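Local coordinates for protein putative esterase (Sulfolobus solfataricus P2, PDB 2RAU) that is probably a lipase or esterase of the alpha/beta-hydrolase clan, hydrolysing ester bonds, and binds calcium, at residues P217-A222 / D240-S245; Y101-V106 / S271-W276; K111-S116 / G204-P209. One frame throughout, in Å; residues are numbered along the deposited sequence.

Contact 1: P217-A222 / D240-S245; sequences PIWSYA and DFLMDS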
loop_
_atom_site.group_PDB
_atom_site.type_symbol
_atom_site.label_atom_id
_atom_site.label_comp_id
_atom_site.label_asym_id
_atom_site.label_seq_id
_atom_site.Cartn_x
_atom_site.Cartn_y
_atom_site.Cartn_z
ATOM N N PRO A 217 0.371 15.287 13.052
ATOM C CA PRO A 217 -1.029 15.768 12.977
ATOM C C PRO A 217 -1.267 17.031 12.089
ATOM O O PRO A 217 -2.425 17.382 11.869
ATOM C CB PRO A 217 -1.368 16.055 14.430
ATOM C CG PRO A 217 -0.066 16.336 15.077
ATOM C CD PRO A 217 0.887 15.377 14.435
ATOM N N ILE A 218 -0.180 17.633 11.567
ATOM C CA ILE A 218 -0.224 18.763 10.657
ATOM C C ILE A 218 -1.164 18.546 9.503
ATOM O O ILE A 218 -1.910 19.453 9.140
ATOM C CB ILE A 218 1.166 19.128 10.109
ATOM C CG1 ILE A 218 1.058 20.352 9.164
ATOM C CG2 ILE A 218 1.869 17.976 9.434
ATOM C CD1 ILE A 218 2.426 21.057 8.906
ATOM N N TRP A 219 -1.198 17.350 8.942
ATOM C CA TRP A 219 -2.065 17.106 7.769
ATOM C C TRP A 219 -3.546 17.239 8.107
ATOM O O TRP A 219 -4.301 17.947 7.435
ATOM C CB TRP A 219 -1.768 15.737 7.168
ATOM C CG TRP A 219 -0.331 15.555 6.736
ATOM C CD1 TRP A 219 0.680 15.040 7.480
ATOM C CD2 TRP A 219 0.231 15.895 5.478
ATOM N NE1 TRP A 219 1.849 15.081 6.787
ATOM C CE2 TRP A 219 1.601 15.607 5.548
ATOM C CE3 TRP A 219 -0.289 16.442 4.300
ATOM C CZ2 TRP A 219 2.461 15.788 4.475
ATOM C CZ3 TRP A 219 0.558 16.620 3.245
ATOM C CH2 TRP A 219 1.920 16.290 3.339
ATOM N N SER A 220 -3.954 16.588 9.182
ATOM C CA SER A 220 -5.327 16.695 9.654
ATOM C C SER A 220 -5.705 18.140 10.064
ATOM O O SER A 220 -6.811 18.578 9.795
ATOM C CB SER A 220 -5.576 15.636 10.765
ATOM O OG SER A 220 -4.970 16.015 11.984
ATOM N N TYR A 221 -4.805 18.850 10.749
ATOM C CA TYR A 221 -5.049 20.230 11.146
ATOM C C TYR A 221 -5.293 21.088 9.902
ATOM O O TYR A 221 -6.204 21.891 9.886
ATOM C CB TYR A 221 -3.880 20.763 11.953
ATOM C CG TYR A 221 -3.976 22.229 12.236
ATOM C CD1 TYR A 221 -4.767 22.695 13.271
ATOM C CD2 TYR A 221 -3.344 23.172 11.405
ATOM C CE1 TYR A 221 -4.888 24.065 13.516
ATOM C CE2 TYR A 221 -3.468 24.513 11.634
ATOM C CZ TYR A 221 -4.242 24.964 12.685
ATOM O OH TYR A 221 -4.365 26.305 12.915
ATOM N N ALA A 222 -4.471 20.889 8.877
ATOM C CA ALA A 222 -4.497 21.670 7.629
ATOM C C ALA A 222 -5.695 21.357 6.743
ATOM O O ALA A 222 -6.182 22.227 6.022
ATOM C CB ALA A 222 -3.202 21.497 6.867
ATOM N N ASP A 240 -1.507 25.176 1.011
ATOM C CA ASP A 240 -0.685 25.447 -0.162
ATOM C C ASP A 240 0.704 24.791 -0.048
ATOM O O ASP A 240 1.211 24.184 -1.007
ATOM C CB ASP A 240 -0.482 26.953 -0.336
ATOM C CG ASP A 240 -1.737 27.715 -0.776
ATOM O OD1 ASP A 240 -2.819 27.109 -1.006
ATOM O OD2 ASP A 240 -1.603 28.962 -0.884
ATOM N N PHE A 241 1.304 24.958 1.129
ATOM C CA PHE A 241 2.618 24.409 1.474
ATOM C C PHE A 241 2.615 22.891 1.410
ATOM O O PHE A 241 3.468 22.279 0.723
ATOM C CB PHE A 241 3.010 24.945 2.842
ATOM C CG PHE A 241 4.044 24.137 3.556
ATOM C CD1 PHE A 241 5.355 24.117 3.124
ATOM C CD2 PHE A 241 3.713 23.426 4.704
ATOM C CE1 PHE A 241 6.314 23.414 3.836
ATOM C CE2 PHE A 241 4.663 22.714 5.393
ATOM C CZ PHE A 241 5.954 22.710 4.964
ATOM N N LEU A 242 1.607 22.258 2.017
ATOM C CA LEU A 242 1.545 20.809 2.083
ATOM C C LEU A 242 1.284 20.224 0.718
ATOM O O LEU A 242 1.948 19.273 0.312
ATOM C CB LEU A 242 0.481 20.309 3.059
ATOM C CG LEU A 242 0.800 20.631 4.533
ATOM C CD1 LEU A 242 -0.421 20.323 5.352
ATOM C CD2 LEU A 242 2.086 19.884 4.979
HETATM N N MSE A 243 0.349 20.807 -0.029
HETATM C CA MSE A 243 0.071 20.310 -1.394
HETATM C C MSE A 243 1.259 20.524 -2.326
HETATM O O MSE A 243 1.560 19.660 -3.155
HETATM C CB MSE A 243 -1.193 20.935 -1.962
HETATM C CG MSE A 243 -2.471 20.416 -1.278
HETATM SE SE MSE A 243 -2.894 18.557 -1.520
HETATM C CE MSE A 243 -3.530 18.607 -3.326
ATOM N N ASP A 244 1.939 21.664 -2.204
ATOM C CA ASP A 244 3.121 21.867 -3.030
ATOM C C ASP A 244 4.271 20.908 -2.621
ATOM O O ASP A 244 5.100 20.540 -3.482
ATOM C CB ASP A 244 3.612 23.326 -3.098
ATOM C CG ASP A 244 4.420 23.597 -4.324
ATOM O OD1 ASP A 244 3.878 23.375 -5.440
ATOM O OD2 ASP A 244 5.575 24.085 -4.174
ATOM N N SER A 245 4.343 20.513 -1.343
ATOM C CA SER A 245 5.375 19.545 -0.942
ATOM C C SER A 245 5.130 18.191 -1.618
ATOM O O SER A 245 6.090 17.511 -1.999
ATOM C CB SER A 245 5.488 19.377 0.581
ATOM O OG SER A 245 4.402 18.666 1.138
#
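Leu242 reaches from helix 238-248 into helix 218-224, and its two methyl branches do most of the touching. The first interaction is CH-pi: CD2 stands over one face of the Trp219 indole, 4.0 Å from the centroid of the six-membered ring and 11° off the ring normal. Leu242 CB stands above Trp219 CZ3 at 3.7 Å, on the same side of the indole as CD2.

The remaining contacts are aliphatic. Leu242 CD1 presses on Ala222 CB at 3.4 Å, tighter than usual for two carbons, and also meets Ile218 CG1 at 4.1 Å. With CG1 of Ile218 anti to the backbone N (chi1 -179°), that side chain extends toward the other helix, and its CD1 comes loosely, 4.5 Å from Phe241 CE2, to the edge of that ring.

Trp219 NE1 hydrogen-bonds to Arg211 O, outside the two helices. Phe266 of helix 262-270 meets the Trp219 ring edge-to-face and also touches Ala222 and Leu242.

The short segments cross at -126° with their axes 10.9 Å apart, a wide separation spanned chiefly by Leu242 and Trp219, as in a small apolar core among three helices, here 218-224, 238-248 and 262-270.

Contact 2: Y101-V106 / S271-W276; sequences YRTHYV and SFDPYW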
loop_
_atom_site.group_PDB
_atom_site.type_symbol
_atom_site.label_atom_id
_atom_site.label_comp_id
_atom_site.label_asym_id
_atom_site.label_seq_id
_atom_site.Cartn_x
_atom_site.Cartn_y
_atom_site.Cartn_z
ATOM N N TYR A 101 0.645 -5.217 7.631
ATOM C CA TYR A 101 1.975 -5.694 7.920
ATOM C C TYR A 101 2.260 -5.479 9.396
ATOM O O TYR A 101 1.527 -4.762 10.067
ATOM C CB TYR A 101 3.001 -4.886 7.171
ATOM C CG TYR A 101 2.879 -4.900 5.676
ATOM C CD1 TYR A 101 2.861 -6.108 4.962
ATOM C CD2 TYR A 101 2.837 -3.714 4.963
ATOM C CE1 TYR A 101 2.789 -6.116 3.569
ATOM C CE2 TYR A 101 2.781 -3.708 3.584
ATOM C CZ TYR A 101 2.765 -4.903 2.879
ATOM O OH TYR A 101 2.716 -4.841 1.499
ATOM N N ARG A 102 3.378 -6.019 9.868
ATOM C CA ARG A 102 3.769 -5.885 11.278
ATOM C C ARG A 102 3.921 -4.427 11.725
ATOM O O ARG A 102 3.762 -4.099 12.925
ATOM C CB ARG A 102 5.045 -6.691 11.555
ATOM C CG ARG A 102 4.901 -8.178 11.230
ATOM C CD ARG A 102 6.129 -8.933 11.580
ATOM N NE ARG A 102 6.092 -10.265 10.999
ATOM C CZ ARG A 102 6.682 -11.345 11.508
ATOM N NH1 ARG A 102 7.359 -11.314 12.635
ATOM N NH2 ARG A 102 6.552 -12.486 10.878
ATOM N N THR A 103 4.259 -3.573 10.771
ATOM C CA THR A 103 4.375 -2.110 10.962
ATOM C C THR A 103 3.083 -1.505 11.504
ATOM O O THR A 103 3.101 -0.492 12.189
ATOM C CB THR A 103 4.778 -1.424 9.636
ATOM O OG1 THR A 103 3.924 -1.932 8.593
ATOM C CG2 THR A 103 6.259 -1.626 9.365
ATOM N N HIS A 104 1.953 -2.183 11.258
ATOM C CA HIS A 104 0.691 -1.721 11.724
ATOM C C HIS A 104 0.435 -1.947 13.217
ATOM O O HIS A 104 -0.603 -1.526 13.716
ATOM C CB HIS A 104 -0.443 -2.313 10.924
ATOM C CG HIS A 104 -1.699 -1.519 10.968
ATOM N ND1 HIS A 104 -1.739 -0.145 10.747
ATOM C CD2 HIS A 104 -2.988 -1.905 11.156
ATOM C CE1 HIS A 104 -2.996 0.262 10.828
ATOM N NE2 HIS A 104 -3.772 -0.787 11.069
ATOM N N TYR A 105 1.405 -2.538 13.908
ATOM C CA TYR A 105 1.300 -2.837 15.339
ATOM C C TYR A 105 2.395 -2.142 16.152
ATOM O O TYR A 105 2.433 -2.281 17.388
ATOM C CB TYR A 105 1.310 -4.361 15.557
ATOM C CG TYR A 105 0.029 -4.926 15.007
ATOM C CD1 TYR A 105 -1.100 -4.892 15.766
ATOM C CD2 TYR A 105 -0.052 -5.398 13.695
ATOM C CE1 TYR A 105 -2.280 -5.289 15.256
ATOM C CE2 TYR A 105 -1.227 -5.780 13.174
ATOM C CZ TYR A 105 -2.341 -5.748 13.978
ATOM O OH TYR A 105 -3.571 -6.162 13.542
ATOM N N VAL A 106 3.199 -1.312 15.495
ATOM C CA VAL A 106 4.293 -0.565 16.187
ATOM C C VAL A 106 3.748 0.719 16.895
ATOM O O VAL A 106 3.093 1.554 16.272
ATOM C CB VAL A 106 5.419 -0.219 15.169
ATOM C CG1 VAL A 106 6.582 0.653 15.834
ATOM C CG2 VAL A 106 5.977 -1.497 14.533
ATOM N N SER A 271 -3.207 8.953 7.839
ATOM C CA SER A 271 -3.525 7.603 8.251
ATOM C C SER A 271 -2.411 6.567 8.071
ATOM O O SER A 271 -2.623 5.387 8.318
ATOM C CB SER A 271 -4.814 7.135 7.557
ATOM O OG SER A 271 -4.738 7.173 6.148
ATOM N N PHE A 272 -1.247 6.998 7.629
ATOM C CA PHE A 272 -0.098 6.112 7.552
ATOM C C PHE A 272 0.303 5.553 8.934
ATOM O O PHE A 272 0.041 6.161 9.945
ATOM C CB PHE A 272 1.125 6.856 7.010
ATOM C CG PHE A 272 1.159 7.015 5.476
ATOM C CD1 PHE A 272 0.766 6.003 4.640
ATOM C CD2 PHE A 272 1.617 8.182 4.925
ATOM C CE1 PHE A 272 0.824 6.146 3.275
ATOM C CE2 PHE A 272 1.695 8.323 3.542
ATOM C CZ PHE A 272 1.276 7.306 2.735
ATOM N N ASP A 273 0.978 4.390 8.923
ATOM C CA ASP A 273 1.737 3.904 10.066
ATOM C C ASP A 273 2.942 4.832 10.305
ATOM O O ASP A 273 3.422 5.473 9.401
ATOM C CB ASP A 273 2.251 2.481 9.828
ATOM C CG ASP A 273 1.148 1.425 9.857
ATOM O OD1 ASP A 273 0.261 1.522 10.733
ATOM O OD2 ASP A 273 1.278 0.417 9.106
ATOM N N PRO A 274 3.426 4.913 11.550
ATOM C CA PRO A 274 4.528 5.832 11.835
ATOM C C PRO A 274 5.904 5.459 11.295
ATOM O O PRO A 274 6.744 6.320 11.099
ATOM C CB PRO A 274 4.577 5.827 13.376
ATOM C CG PRO A 274 3.908 4.526 13.772
ATOM C CD PRO A 274 2.888 4.271 12.755
ATOM N N TYR A 275 6.152 4.163 11.157
ATOM C CA TYR A 275 7.489 3.642 10.893
ATOM C C TYR A 275 7.525 2.480 9.932
ATOM O O TYR A 275 6.590 1.680 9.849
ATOM C CB TYR A 275 8.129 3.169 12.188
ATOM C CG TYR A 275 8.216 4.186 13.316
ATOM C CD1 TYR A 275 8.992 5.337 13.165
ATOM C CD2 TYR A 275 7.618 3.953 14.548
ATOM C CE1 TYR A 275 9.110 6.268 14.205
ATOM C CE2 TYR A 275 7.768 4.844 15.593
ATOM C CZ TYR A 275 8.525 5.995 15.404
ATOM O OH TYR A 275 8.706 6.907 16.407
ATOM N N TRP A 276 8.664 2.367 9.258
ATOM C CA TRP A 276 8.916 1.326 8.273
ATOM C C TRP A 276 10.329 0.795 8.514
ATOM O O TRP A 276 11.210 1.562 8.727
ATOM C CB TRP A 276 8.838 1.898 6.873
ATOM C CG TRP A 276 8.838 0.903 5.785
ATOM C CD1 TRP A 276 9.880 0.589 4.943
ATOM C CD2 TRP A 276 7.740 0.068 5.383
ATOM N NE1 TRP A 276 9.484 -0.393 4.046
ATOM C CE2 TRP A 276 8.178 -0.724 4.298
ATOM C CE3 TRP A 276 6.429 -0.080 5.821
ATOM C CZ2 TRP A 276 7.337 -1.637 3.648
ATOM C CZ3 TRP A 276 5.606 -0.968 5.165
ATOM C CH2 TRP A 276 6.055 -1.732 4.088
HETATM O O HOH W 1 0.835 -2.267 7.539
HETATM O O HOH W 2 3.028 0.150 7.230
HETATM O O HOH W 3 4.968 1.559 11.952
#
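Thr103, Asp273 and Trp276 bury the most surface between the loop after strand 94-100 and the segment leading into strand 275-277. The Asp273 carboxylate grips His104: His104 ND1 donates to Asp273 OD1 (2.6 Å, 162°), which accepts on its syn lone pair. OD1 lies near the imidazole plane, although ring and carboxylate planes are turned well apart. His104 NE2 bonds to Glu64, so both nitrogens of the ring are engaged and its rotation is fixed.

The other carboxylate oxygen, OD2, is placed to accept from two waters, though both have other acceptors within reach. One also receives the backbone N-H of Tyr101; the other lies 2.6 Å from Thr103 OG1. With an alanine at the place of Asp273, His104 ND1 would probably lose its acceptor and the two waters one of their partners.

In Thr103 a chi1 of 48° puts CG2 anti to the carbonyl carbon, so the methyl faces the partner segment, 3.4 Å from Tyr275 O and 3.9 Å from Trp276 CE3. A third water donates to both Thr103 O and Tyr275 O. Trp276 brings the edge of its indole to Tyr101: Trp276 CH2 is 3.9 Å from Tyr101 CE2, an oblique meeting with planes at 76°. Farther along, Val106 CG1 meets the edge of the Tyr275 ring at CD2, 3.7 Å away.

Tyr101 touches a probable nucleophile elbow, and Phe153 packs edge-to-face with Trp276. This buried, water-bridged junction is consistent with an alpha/beta-hydrolase in which the loop after a central-sheet strand meets an insertion beside the presumed active site.

Contact 3: K111-S116 / G204-P209; sequences KDRQLS and GIYVIP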
loop_
_atom_site.group_PDB
_atom_site.type_symbol
_atom_site.label_atom_id
_atom_site.label_comp_id
_atom_site.label_asym_id
_atom_site.label_seq_id
_atom_site.Cartn_x
_atom_site.Cartn_y
_atom_site.Cartn_z
ATOM N N LYS A 111 11.145 4.863 20.238
ATOM C CA LYS A 111 12.243 5.544 19.556
ATOM C C LYS A 111 13.551 4.794 19.663
ATOM O O LYS A 111 13.780 4.034 20.588
ATOM C CB LYS A 111 12.467 6.943 20.141
ATOM C CG LYS A 111 12.791 6.926 21.578
ATOM N N ASP A 112 14.417 5.069 18.696
ATOM C CA ASP A 112 15.785 4.584 18.727
ATOM C C ASP A 112 15.882 3.068 18.920
ATOM O O ASP A 112 15.353 2.317 18.100
ATOM C CB ASP A 112 16.559 5.357 19.798
ATOM C CG ASP A 112 16.569 6.857 19.547
ATOM O OD1 ASP A 112 16.475 7.279 18.374
ATOM O OD2 ASP A 112 16.667 7.612 20.540
ATOM N N ARG A 113 16.572 2.605 19.955
ATOM C CA ARG A 113 16.782 1.180 20.109
ATOM C C ARG A 113 15.582 0.416 20.632
ATOM O O ARG A 113 15.594 -0.800 20.658
ATOM C CB ARG A 113 17.989 0.885 20.970
ATOM C CG ARG A 113 19.274 1.327 20.315
ATOM C CD ARG A 113 20.502 0.953 21.155
ATOM N NE ARG A 113 21.694 1.474 20.498
ATOM C CZ ARG A 113 22.320 0.883 19.491
ATOM N NH1 ARG A 113 21.891 -0.281 19.033
ATOM N NH2 ARG A 113 23.370 1.471 18.941
ATOM N N GLN A 114 14.534 1.132 21.037
ATOM C CA GLN A 114 13.284 0.457 21.410
ATOM C C GLN A 114 12.649 -0.229 20.208
ATOM O O GLN A 114 11.761 -1.084 20.374
ATOM C CB GLN A 114 12.293 1.449 21.967
ATOM C CG GLN A 114 12.714 2.142 23.253
ATOM C CD GLN A 114 11.670 3.162 23.718
ATOM O OE1 GLN A 114 11.148 3.986 22.951
ATOM N NE2 GLN A 114 11.389 3.124 24.977
ATOM N N LEU A 115 13.117 0.130 19.020
ATOM C CA LEU A 115 12.634 -0.439 17.768
ATOM C C LEU A 115 13.552 -1.553 17.192
ATOM O O LEU A 115 13.383 -1.984 16.031
ATOM C CB LEU A 115 12.458 0.708 16.770
ATOM C CG LEU A 115 11.276 1.657 17.145
ATOM C CD1 LEU A 115 11.520 3.050 16.714
ATOM C CD2 LEU A 115 9.914 1.148 16.658
ATOM N N SER A 116 14.461 -2.065 18.021
ATOM C CA SER A 116 15.437 -3.075 17.582
ATOM C C SER A 116 14.753 -4.394 17.217
ATOM O O SER A 116 15.303 -5.163 16.445
ATOM C CB SER A 116 16.517 -3.250 18.652
ATOM O OG SER A 116 15.960 -3.852 19.808
ATOM N N GLY A 204 21.842 2.353 16.039
ATOM C CA GLY A 204 20.571 2.165 16.715
ATOM C C GLY A 204 19.420 2.867 16.017
ATOM O O GLY A 204 18.617 3.487 16.674
ATOM N N ILE A 205 19.373 2.780 14.683
ATOM C CA ILE A 205 18.337 3.410 13.864
ATOM C C ILE A 205 17.797 2.284 13.029
ATOM O O ILE A 205 18.507 1.795 12.157
ATOM C CB ILE A 205 18.906 4.515 12.909
ATOM C CG1 ILE A 205 19.593 5.631 13.719
ATOM C CG2 ILE A 205 17.798 5.113 12.024
ATOM C CD1 ILE A 205 20.372 6.600 12.861
ATOM N N TYR A 206 16.574 1.848 13.330
ATOM C CA TYR A 206 16.008 0.650 12.748
ATOM C C TYR A 206 14.894 0.902 11.795
ATOM O O TYR A 206 14.578 0.002 11.007
ATOM C CB TYR A 206 15.544 -0.331 13.846
ATOM C CG TYR A 206 16.654 -0.825 14.723
ATOM C CD1 TYR A 206 17.457 -1.905 14.315
ATOM C CD2 TYR A 206 16.925 -0.234 15.953
ATOM C CE1 TYR A 206 18.468 -2.366 15.090
ATOM C CE2 TYR A 206 17.980 -0.680 16.719
ATOM C CZ TYR A 206 18.728 -1.734 16.284
ATOM O OH TYR A 206 19.724 -2.201 17.066
ATOM N N VAL A 207 14.340 2.117 11.825
ATOM C CA VAL A 207 13.147 2.464 11.078
ATOM C C VAL A 207 13.275 3.813 10.369
ATOM O O VAL A 207 14.078 4.653 10.766
ATOM C CB VAL A 207 11.894 2.492 11.981
ATOM C CG1 VAL A 207 11.544 1.090 12.540
ATOM C CG2 VAL A 207 12.040 3.550 13.102
ATOM N N ILE A 208 12.470 3.987 9.319
ATOM C CA ILE A 208 12.311 5.222 8.580
ATOM C C ILE A 208 10.942 5.789 9.032
ATOM O O ILE A 208 9.928 5.114 8.913
ATOM C CB ILE A 208 12.226 5.006 7.040
ATOM C CG1 ILE A 208 13.365 4.102 6.545
ATOM C CG2 ILE A 208 12.164 6.390 6.306
ATOM C CD1 ILE A 208 13.066 3.395 5.212
ATOM N N PRO A 209 10.921 7.001 9.575
ATOM C CA PRO A 209 9.666 7.574 9.987
ATOM C C PRO A 209 8.894 8.206 8.811
ATOM O O PRO A 209 9.467 8.797 7.896
ATOM C CB PRO A 209 10.096 8.663 10.951
ATOM C CG PRO A 209 11.416 9.093 10.384
ATOM C CD PRO A 209 12.055 7.875 9.911
HETATM O O HOH W 4 15.093 3.048 15.467
HETATM O O HOH W 5 17.340 6.310 16.211
HETATM O O HOH W 6 19.887 -1.967 19.890
#
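Tyr206 sets its CG anti to its own carbonyl carbon (chi1 -62°), which carries the phenol ring beneath the 3-10 segment 113-116. Arg113 does the same at chi1 and then runs extended from CG to NE; its last torsion (chi4 -82°) turns the guanidinium plane so that a face meets Gly204.

Ser116 covers one face of the Tyr206 ring: its CA is 3.5 Å from the centroid and 10° off the normal, a CH-pi contact, and its CB touches CE2. Asp112 O approaches the same ring at its edge, near CD2, while Leu115 O lies 3.5 Å from Tyr206 CB. Gly204 CA sits 3.4 Å above the guanidinium plane of Arg113, over its centre. Positive phi just after helix 197-203 and the closeness of the guanidinium leave little room beyond that CA.

These contacts tie the long loop between strand 94-100 and helix 123-141 to the turn leading from helix 197-203 into strand 207-209, one half of a two-stranded antiparallel ribbon with 275-277. Leu115 joins the hydrophobic side of the junction, its CD1 3.7 Å from Val207 CG2, the two side chains crossing at about a right angle.

Water supplies the polar bridges across the contact. One molecule donates to Asp112 O (2.7 Å) and accepts from Tyr206 N; a second donates to Asp112 OD1 and Gly204 O. The third, in the guanidinium plane, accepts from Arg113 NH1 (2.8 Å) and donates to Tyr206 OH. Glu201 holds both of these polar ends directly, its OE1 bonding to the phenol and its backbone O to Arg113 NH1.

Contact 2 is the most buried of the three, about 11 Å from the chain centre to its own, whereas contacts 1 and 3 lie about 21 and 22 Å out and are partly buried. Contacts 2 and 3 share elements: each uses the loop between strand 94-100 and helix 123-141, and their strands 275-277 and 207-209 pair, with Trp276 O probably accepting from Ile208 N (2.8 Å). Val106 also packs on Leu115. Contact 1 touches neither and joins two helices. The chemistry differs accordingly: contact 1 is mainly apolar, contact 2 has a direct histidine-carboxylate bond with bridging waters, and contact 3, with exposed Asp112 and Arg113, relies on water bridges and packing of backbone CA atoms on the faces of a guanidinium and a ring.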